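Local coordinates for beta-fructofuranosidase (Bifidobacterium adolescentis, PDB 6NOB), which probably hydrolyses terminal beta-fructofuranosyl bonds in sucrose-type sugars, as a glycoside hydrolase of family 32, at residues Val200-Pro208 against Ala346-Val354; Gly446-Phe454 against Gly470-Leu478. One frame throughout, in Å; residues are numbered along the deposited sequence.

Overall arrangement
Following the chain from its N terminus, residues 200-208 leave strand 190-202, 137 residues with strands and no helix lie between, and 346-354 returns after strand 337-347 to close the long loop of contact 1. Contact 2 comes later and closes a short one, 446-454 meeting 470-478 after 15 residues. The two loops therefore follow in series, neither nesting nor crossing. Contact 1 ties the turns of two different sheets of the propeller together near its periphery, whereas contact 2 pairs neighbouring strands inside a single sheet close to the centre of the chain. Their centres are 26 Å apart and their nearest atoms about 10 Å, without touching.

Contact 1: Val200-Pro208 against Ala346-Val354; sequences VTVDEHDNP and AKKPLKRNV
Asp206 and Leu350 meet through their backbones: Leu350 N donates to Asp206 O at 2.9 Å, the one direct hydrogen bond between the two segments. The N-H comes in from above the carbonyl plane and the bond is moderately bent, 152° at the hydrogen. The Asp206 side chain, with CG anti to its carbonyl carbon (chi1 -71°), rises past the Leu350-Lys351 peptide, CB lying 3.7 Å from Lys351 N, and its carboxylate crosses the Lys351 chain at about a right angle. Both carboxylate oxygens are gripped: OD1 forms a salt bridge with Arg218, and OD2 accepts from a water that in turn takes the N-H of Arg352. The nearby charge of Arg218 is likely to favour the ionised form of Asp206.

Pro349, which follows a cis peptide bond, presents its CB to two oxygens, His205 O at 3.3 Å and Asn207 OD1 at 3.4 Å. Asn207 and Pro349 run side by side, pointing the same way. The asparagine amide is fixed by ND2, which reaches the syn lone pair of Asp203 OD2 at 3.1 Å. Asp203 OD1 meanwhile takes His205 N and Asn207 N from opposite faces of its plane, the first of these closing an Asx turn.

The methylenes of Lys348 slant across the Pro208 ring, Lys348 CD 3.8 Å from Pro208 CG, while Lys348 NZ bonds to Pro283 O. Leu350 stands at right angles to Pro208, CD1 coming within 4.1 Å of Pro208 CG and 4.3 Å of Val200 CG1. Tyr220 and Ala286, from strands of the two sheets, also touch this leucine. The arrangement is that of turns from two blades of a five-bladed beta-propeller, the GH32 catalytic-domain fold, meeting at its edge.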
loop_
_atom_site.group_PDB
_atom_site.type_symbol
_atom_site.label_atom_id
_atom_site.label_comp_id
_atom_site.label_asym_id
_atom_site.label_seq_id
_atom_site.Cartn_x
_atom_site.Cartn_y
_atom_site.Cartn_z
ATOM N N VAL A 200 16.237 3.902 -2.901
ATOM C CA VAL A 200 17.366 3.547 -3.755
ATOM C C VAL A 200 18.517 3.126 -2.851
ATOM O O VAL A 200 18.989 3.923 -2.032
ATOM C CB VAL A 200 17.797 4.705 -4.670
ATOM C CG1 VAL A 200 18.961 4.274 -5.554
ATOM C CG2 VAL A 200 16.631 5.180 -5.519
ATOM N N THR A 201 18.964 1.876 -2.993
ATOM C CA THR A 201 20.099 1.384 -2.221
ATOM C C THR A 201 21.396 1.917 -2.821
ATOM O O THR A 201 21.630 1.792 -4.027
ATOM C CB THR A 201 20.116 -0.148 -2.186
ATOM O OG1 THR A 201 20.272 -0.666 -3.514
ATOM C CG2 THR A 201 18.827 -0.690 -1.578
ATOM N N VAL A 202 22.238 2.518 -1.977
ATOM C CA VAL A 202 23.453 3.191 -2.417
ATOM C C VAL A 202 24.630 2.716 -1.569
ATOM O O VAL A 202 24.461 2.123 -0.504
ATOM C CB VAL A 202 23.331 4.728 -2.343
ATOM C CG1 VAL A 202 22.228 5.225 -3.266
ATOM C CG2 VAL A 202 23.078 5.172 -0.909
ATOM N N ASP A 203 25.837 2.994 -2.063
ATOM C CA ASP A 203 27.050 2.753 -1.295
ATOM C C ASP A 203 27.355 3.988 -0.443
ATOM O O ASP A 203 26.536 4.902 -0.324
ATOM C CB ASP A 203 28.206 2.358 -2.221
ATOM C CG ASP A 203 28.645 3.482 -3.160
ATOM O OD1 ASP A 203 28.150 4.625 -3.050
ATOM O OD2 ASP A 203 29.507 3.209 -4.024
ATOM N N GLU A 204 28.547 4.034 0.153
ATOM C CA GLU A 204 28.872 5.124 1.068
ATOM C C GLU A 204 29.095 6.455 0.356
ATOM O O GLU A 204 29.099 7.496 1.021
ATOM C CB GLU A 204 30.102 4.759 1.906
ATOM C CG GLU A 204 31.438 4.969 1.211
ATOM C CD GLU A 204 31.957 3.711 0.531
ATOM O OE1 GLU A 204 31.134 2.845 0.166
ATOM O OE2 GLU A 204 33.191 3.592 0.367
ATOM N N HIS A 205 29.268 6.453 -0.967
ATOM C CA HIS A 205 29.382 7.686 -1.738
ATOM C C HIS A 205 28.113 7.988 -2.531
ATOM O O HIS A 205 28.145 8.807 -3.455
ATOM C CB HIS A 205 30.591 7.621 -2.673
ATOM C CG HIS A 205 31.887 7.370 -1.964
ATOM N ND1 HIS A 205 32.629 6.225 -2.156
ATOM C CD2 HIS A 205 32.568 8.114 -1.061
ATOM C CE1 HIS A 205 33.715 6.276 -1.405
ATOM N NE2 HIS A 205 33.700 7.411 -0.730
ATOM N N ASP A 206 27.002 7.334 -2.185
ATOM C CA ASP A 206 25.690 7.519 -2.803
ATOM C C ASP A 206 25.630 7.021 -4.245
ATOM O O ASP A 206 24.743 7.428 -5.003
ATOM C CB ASP A 206 25.233 8.983 -2.728
ATOM C CG ASP A 206 24.864 9.405 -1.317
ATOM O OD1 ASP A 206 23.915 8.825 -0.751
ATOM O OD2 ASP A 206 25.531 10.305 -0.768
ATOM N N ASN A 207 26.548 6.144 -4.646
ATOM C CA ASN A 207 26.401 5.455 -5.924
ATOM C C ASN A 207 25.337 4.371 -5.797
ATOM O O ASN A 207 25.428 3.529 -4.898
ATOM C CB ASN A 207 27.710 4.811 -6.369
ATOM C CG ASN A 207 28.803 5.817 -6.608
ATOM O OD1 ASN A 207 28.731 6.616 -7.540
ATOM N ND2 ASN A 207 29.843 5.767 -5.783
ATOM N N PRO A 208 24.325 4.360 -6.662
ATOM C CA PRO A 208 23.361 3.251 -6.643
ATOM C C PRO A 208 24.058 1.924 -6.907
ATOM O O PRO A 208 24.818 1.779 -7.869
ATOM C CB PRO A 208 22.379 3.617 -7.762
ATOM C CG PRO A 208 22.509 5.096 -7.912
ATOM C CD PRO A 208 23.949 5.405 -7.627
ATOM N N ALA A 346 18.745 13.163 -12.310
ATOM C CA ALA A 346 19.905 13.692 -11.609
ATOM C C ALA A 346 21.131 12.859 -11.951
ATOM O O ALA A 346 21.037 11.640 -12.115
ATOM C CB ALA A 346 19.688 13.700 -10.092
ATOM N N LYS A 347 22.281 13.521 -12.049
ATOM C CA LYS A 347 23.523 12.819 -12.343
ATOM C C LYS A 347 23.982 12.023 -11.129
ATOM O O LYS A 347 24.090 12.561 -10.022
ATOM C CB LYS A 347 24.610 13.806 -12.768
ATOM C CG LYS A 347 25.906 13.135 -13.189
ATOM C CD LYS A 347 26.540 13.836 -14.380
ATOM C CE LYS A 347 27.666 13.002 -14.975
ATOM N NZ LYS A 347 28.930 13.782 -15.111
ATOM N N LYS A 348 24.248 10.736 -11.338
ATOM C CA LYS A 348 24.787 9.905 -10.276
ATOM C C LYS A 348 26.248 10.277 -10.009
ATOM O O LYS A 348 26.951 10.743 -10.910
ATOM C CB LYS A 348 24.672 8.429 -10.648
ATOM C CG LYS A 348 23.234 7.946 -10.774
ATOM C CD LYS A 348 23.157 6.529 -11.322
ATOM C CE LYS A 348 23.628 6.463 -12.766
ATOM N NZ LYS A 348 23.362 5.129 -13.373
ATOM N N PRO A 349 26.732 10.095 -8.766
ATOM C CA PRO A 349 26.059 9.569 -7.569
ATOM C C PRO A 349 24.946 10.465 -7.038
ATOM O O PRO A 349 24.952 11.673 -7.269
ATOM C CB PRO A 349 27.193 9.474 -6.544
ATOM C CG PRO A 349 28.190 10.483 -6.996
ATOM C CD PRO A 349 28.141 10.433 -8.493
ATOM N N LEU A 350 24.000 9.862 -6.323
ATOM C CA LEU A 350 22.818 10.577 -5.845
ATOM C C LEU A 350 23.075 11.202 -4.472
ATOM O O LEU A 350 22.373 10.945 -3.495
ATOM C CB LEU A 350 21.613 9.643 -5.817
ATOM C CG LEU A 350 21.213 9.029 -7.160
ATOM C CD1 LEU A 350 19.981 8.155 -7.014
ATOM C CD2 LEU A 350 20.983 10.116 -8.203
ATOM N N LYS A 351 24.115 12.031 -4.413
ATOM C CA LYS A 351 24.385 12.816 -3.215
ATOM C C LYS A 351 23.192 13.710 -2.899
ATOM O O LYS A 351 22.472 14.154 -3.797
ATOM C CB LYS A 351 25.639 13.672 -3.403
ATOM C CG LYS A 351 26.938 12.889 -3.450
ATOM C CD LYS A 351 28.088 13.770 -3.919
ATOM C CE LYS A 351 28.333 14.928 -2.959
ATOM N NZ LYS A 351 28.555 16.209 -3.684
ATOM N N ARG A 352 22.987 13.984 -1.607
ATOM C CA ARG A 352 21.801 14.725 -1.186
ATOM C C ARG A 352 21.692 16.099 -1.837
ATOM O O ARG A 352 20.582 16.638 -1.928
ATOM C CB ARG A 352 21.779 14.875 0.337
ATOM C CG ARG A 352 22.709 15.948 0.869
ATOM C CD ARG A 352 22.866 15.861 2.381
ATOM N NE ARG A 352 23.971 16.695 2.847
ATOM C CZ ARG A 352 24.771 16.374 3.858
ATOM N NH1 ARG A 352 24.582 15.234 4.514
ATOM N NH2 ARG A 352 25.761 17.189 4.208
ATOM N N ASN A 353 22.798 16.670 -2.310
ATOM C CA ASN A 353 22.797 18.032 -2.829
ATOM C C ASN A 353 22.883 18.104 -4.350
ATOM O O ASN A 353 23.101 19.192 -4.891
ATOM C CB ASN A 353 23.939 18.837 -2.205
ATOM C CG ASN A 353 25.298 18.211 -2.448
ATOM O OD1 ASN A 353 25.420 17.226 -3.177
ATOM N ND2 ASN A 353 26.333 18.785 -1.840
ATOM N N VAL A 354 22.722 16.991 -5.057
ATOM C CA VAL A 354 22.696 17.055 -6.514
ATOM C C VAL A 354 21.318 17.529 -6.950
ATOM O O VAL A 354 20.304 17.210 -6.316
ATOM C CB VAL A 354 23.065 15.695 -7.139
ATOM C CG1 VAL A 354 21.972 14.655 -6.897
ATOM C CG2 VAL A 354 23.360 15.850 -8.632
HETATM O O HOH W 1 24.662 12.873 0.525
#

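Contact 2: Gly446-Phe454 against Gly470-Leu478; sequences GRRIVFGWF and GMMSLPREL
Val450 and Arg476 form an antiparallel hydrogen-bonded pair within one blade of the GH32 propeller, whose strand 468-481 also runs parallel to 127-138, bearer of the family's WMNDPNG motif. Arg476 N reaches Val450 O at 3.1 Å and nearly straight (177°), and Val450 N returns a bond to Arg476 O. Beyond this pair the register slips, 470-478 carrying one extra residue. Here the Ser473 hydroxyl, set between its backbone N and carbonyl carbon (chi1 73°), takes the N-H of Gly452 at 3.0 Å, while Ser473 N donates to Gly452 O at 2.7 Å. A water joins Val450 O to Ser473 OG across the break.

Phe451 lies alongside Pro475, whose CA sits over one ring face near the rim and whose CB is 3.5 Å from Phe451 CZ; Ser473 O meets the ring edge at CD1, 3.8 Å away. Replacing Phe451 by an alanine would probably open a gap against Pro475, whose CB and CG would lose the ring they pack on. Phe454 turns CE2 to Ser473 CA, and Met471 SD makes an oblique Met-aromatic contact, 5.4 Å from the ring centroid.

At the other end, Val450 CG1 packs on Leu478 CD2, and a second water links Arg448 N and Leu478 O. Arg447 crosses Glu477 at about a right angle; a water bridges Arg447 NH1 and Glu477 OE1, 4.8 Å apart, while Glu477 OE2 is hydrogen-bonded to His479 NE2. Arg447 instead forms salt bridges with Asp443 and Glu492, and Arg476 with Asp430 and Glu593. Buried backbone polarity is thus met by strand bonds, one hydroxyl and two waters, and the arginine charges are probably balanced by acids outside this pair.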
loop_
_atom_site.group_PDB
_atom_site.type_symbol
_atom_site.label_atom_id
_atom_site.label_comp_id
_atom_site.label_asym_id
_atom_site.label_seq_id
_atom_site.Cartn_x
_atom_site.Cartn_y
_atom_site.Cartn_z
ATOM N N GLY A 446 16.867 -9.212 -9.872
ATOM C CA GLY A 446 16.183 -8.558 -10.966
ATOM C C GLY A 446 14.695 -8.819 -11.056
ATOM O O GLY A 446 14.058 -8.336 -12.002
ATOM N N ARG A 447 14.124 -9.574 -10.118
ATOM C CA ARG A 447 12.678 -9.745 -10.066
ATOM C C ARG A 447 11.999 -8.405 -9.826
ATOM O O ARG A 447 12.389 -7.653 -8.930
ATOM C CB ARG A 447 12.300 -10.717 -8.949
ATOM C CG ARG A 447 12.110 -12.152 -9.375
ATOM C CD ARG A 447 11.398 -12.936 -8.282
ATOM N NE ARG A 447 11.864 -12.562 -6.949
ATOM C CZ ARG A 447 11.437 -13.127 -5.824
ATOM N NH1 ARG A 447 10.538 -14.102 -5.866
ATOM N NH2 ARG A 447 11.913 -12.723 -4.655
ATOM N N ARG A 448 10.977 -8.109 -10.626
ATOM C CA ARG A 448 10.154 -6.919 -10.432
ATOM C C ARG A 448 8.969 -7.299 -9.549
ATOM O O ARG A 448 8.114 -8.093 -9.953
ATOM C CB ARG A 448 9.697 -6.356 -11.776
ATOM C CG ARG A 448 8.724 -5.188 -11.679
ATOM C CD ARG A 448 9.307 -4.024 -10.887
ATOM N NE ARG A 448 10.579 -3.549 -11.428
ATOM C CZ ARG A 448 11.203 -2.449 -11.013
ATOM N NH1 ARG A 448 12.359 -2.088 -11.554
ATOM N NH2 ARG A 448 10.672 -1.711 -10.049
ATOM N N ILE A 449 8.924 -6.736 -8.343
ATOM C CA ILE A 449 7.940 -7.096 -7.328
ATOM C C ILE A 449 7.159 -5.850 -6.941
ATOM O O ILE A 449 7.752 -4.790 -6.709
ATOM C CB ILE A 449 8.614 -7.722 -6.093
ATOM C CG1 ILE A 449 9.490 -8.903 -6.516
ATOM C CG2 ILE A 449 7.570 -8.150 -5.074
ATOM C CD1 ILE A 449 10.470 -9.352 -5.456
ATOM N N VAL A 450 5.836 -5.980 -6.851
ATOM C CA VAL A 450 4.950 -4.858 -6.561
ATOM C C VAL A 450 4.111 -5.177 -5.328
ATOM O O VAL A 450 3.640 -6.307 -5.155
ATOM C CB VAL A 450 4.048 -4.527 -7.773
ATOM C CG1 VAL A 450 3.263 -5.752 -8.219
ATOM C CG2 VAL A 450 3.112 -3.360 -7.458
ATOM N N PHE A 451 3.947 -4.177 -4.463
ATOM C CA PHE A 451 3.013 -4.211 -3.348
ATOM C C PHE A 451 1.895 -3.202 -3.580
ATOM O O PHE A 451 2.095 -2.163 -4.215
ATOM C CB PHE A 451 3.702 -3.876 -2.022
ATOM C CG PHE A 451 4.405 -5.034 -1.386
ATOM C CD1 PHE A 451 3.707 -5.948 -0.616
ATOM C CD2 PHE A 451 5.774 -5.192 -1.532
ATOM C CE1 PHE A 451 4.359 -7.011 -0.016
ATOM C CE2 PHE A 451 6.432 -6.250 -0.933
ATOM C CZ PHE A 451 5.724 -7.161 -0.174
ATOM N N GLY A 452 0.718 -3.512 -3.040
ATOM C CA GLY A 452 -0.392 -2.582 -3.062
ATOM C C GLY A 452 -1.062 -2.520 -1.703
ATOM O O GLY A 452 -0.906 -3.413 -0.869
ATOM N N TRP A 453 -1.805 -1.439 -1.491
ATOM C CA TRP A 453 -2.559 -1.227 -0.262
ATOM C C TRP A 453 -4.037 -1.429 -0.553
ATOM O O TRP A 453 -4.564 -0.875 -1.525
ATOM C CB TRP A 453 -2.312 0.176 0.303
ATOM C CG TRP A 453 -3.389 0.685 1.240
ATOM C CD1 TRP A 453 -3.855 0.072 2.368
ATOM C CD2 TRP A 453 -4.109 1.923 1.132
ATOM N NE1 TRP A 453 -4.825 0.845 2.961
ATOM C CE2 TRP A 453 -5.000 1.985 2.222
ATOM C CE3 TRP A 453 -4.090 2.981 0.218
ATOM C CZ2 TRP A 453 -5.861 3.063 2.425
ATOM C CZ3 TRP A 453 -4.947 4.047 0.416
ATOM C CH2 TRP A 453 -5.819 4.083 1.512
ATOM N N PHE A 454 -4.701 -2.225 0.281
ATOM C CA PHE A 454 -6.134 -2.472 0.135
ATOM C C PHE A 454 -6.889 -1.412 0.926
ATOM O O PHE A 454 -7.003 -1.495 2.152
ATOM C CB PHE A 454 -6.490 -3.881 0.593
ATOM C CG PHE A 454 -6.222 -4.930 -0.443
ATOM C CD1 PHE A 454 -6.837 -4.864 -1.682
ATOM C CD2 PHE A 454 -5.347 -5.974 -0.185
ATOM C CE1 PHE A 454 -6.589 -5.823 -2.645
ATOM C CE2 PHE A 454 -5.094 -6.936 -1.144
ATOM C CZ PHE A 454 -5.717 -6.861 -2.376
ATOM N N GLY A 470 -6.225 -1.184 7.420
ATOM C CA GLY A 470 -5.272 -1.216 6.332
ATOM C C GLY A 470 -4.502 -2.515 6.253
ATOM O O GLY A 470 -4.101 -3.076 7.278
ATOM N N MET A 471 -4.301 -3.011 5.037
ATOM C CA MET A 471 -3.449 -4.168 4.822
ATOM C C MET A 471 -2.782 -4.029 3.464
ATOM O O MET A 471 -3.239 -3.280 2.596
ATOM C CB MET A 471 -4.234 -5.485 4.914
ATOM C CG MET A 471 -4.920 -5.900 3.628
ATOM S SD MET A 471 -5.703 -7.517 3.754
ATOM C CE MET A 471 -7.044 -7.167 4.886
ATOM N N MET A 472 -1.680 -4.749 3.295
ATOM C CA MET A 472 -0.997 -4.810 2.015
ATOM C C MET A 472 -1.422 -6.059 1.259
ATOM O O MET A 472 -1.816 -7.067 1.851
ATOM C CB MET A 472 0.522 -4.801 2.195
ATOM C CG MET A 472 1.035 -3.613 2.987
ATOM S SD MET A 472 0.770 -2.052 2.124
ATOM C CE MET A 472 1.650 -0.941 3.209
ATOM N N SER A 473 -1.350 -5.970 -0.064
ATOM C CA SER A 473 -1.560 -7.123 -0.917
ATOM C C SER A 473 -0.468 -8.167 -0.673
ATOM O O SER A 473 0.539 -7.915 -0.005
ATOM C CB SER A 473 -1.577 -6.684 -2.380
ATOM O OG SER A 473 -0.269 -6.352 -2.821
ATOM N N LEU A 474 -0.692 -9.365 -1.200
ATOM C CA LEU A 474 0.431 -10.287 -1.233
ATOM C C LEU A 474 1.371 -9.888 -2.371
ATOM O O LEU A 474 0.907 -9.479 -3.438
ATOM C CB LEU A 474 -0.054 -11.725 -1.416
ATOM C CG LEU A 474 -0.800 -12.335 -0.223
ATOM C CD1 LEU A 474 -1.450 -13.663 -0.595
ATOM C CD2 LEU A 474 0.134 -12.513 0.969
ATOM N N PRO A 475 2.685 -9.964 -2.161
ATOM C CA PRO A 475 3.625 -9.442 -3.168
ATOM C C PRO A 475 3.490 -10.167 -4.499
ATOM O O PRO A 475 3.477 -11.399 -4.561
ATOM C CB PRO A 475 5.000 -9.674 -2.529
ATOM C CG PRO A 475 4.775 -10.703 -1.464
ATOM C CD PRO A 475 3.376 -10.492 -0.973
ATOM N N ARG A 476 3.385 -9.385 -5.572
ATOM C CA ARG A 476 3.192 -9.912 -6.915
ATOM C C ARG A 476 4.434 -9.676 -7.768
ATOM O O ARG A 476 5.055 -8.610 -7.702
ATOM C CB ARG A 476 1.973 -9.272 -7.582
ATOM C CG ARG A 476 0.668 -9.566 -6.868
ATOM C CD ARG A 476 -0.485 -8.756 -7.438
ATOM N NE ARG A 476 -1.661 -8.824 -6.574
ATOM C CZ ARG A 476 -2.818 -8.224 -6.834
ATOM N NH1 ARG A 476 -2.961 -7.511 -7.943
ATOM N NH2 ARG A 476 -3.833 -8.339 -5.988
ATOM N N GLU A 477 4.791 -10.681 -8.563
ATOM C CA GLU A 477 5.862 -10.552 -9.538
ATOM C C GLU A 477 5.278 -10.084 -10.863
ATOM O O GLU A 477 4.195 -10.518 -11.264
ATOM C CB GLU A 477 6.595 -11.886 -9.722
ATOM C CG GLU A 477 7.787 -11.822 -10.671
ATOM C CD GLU A 477 8.441 -13.177 -10.886
ATOM O OE1 GLU A 477 8.187 -14.097 -10.078
ATOM O OE2 GLU A 477 9.209 -13.318 -11.863
ATOM N N LEU A 478 6.002 -9.199 -11.542
ATOM C CA LEU A 478 5.534 -8.584 -12.775
ATOM C C LEU A 478 6.343 -9.072 -13.968
ATOM O O LEU A 478 7.570 -9.194 -13.895
ATOM C CB LEU A 478 5.615 -7.058 -12.690
ATOM C CG LEU A 478 4.759 -6.403 -11.607
ATOM C CD1 LEU A 478 4.837 -4.886 -11.711
ATOM C CD2 LEU A 478 3.321 -6.880 -11.710
HETATM O O HOH W 2 8.780 -15.283 -7.988
HETATM O O HOH W 3 10.215 -9.830 -12.728
HETATM O O HOH W 4 0.711 -6.590 -5.213
#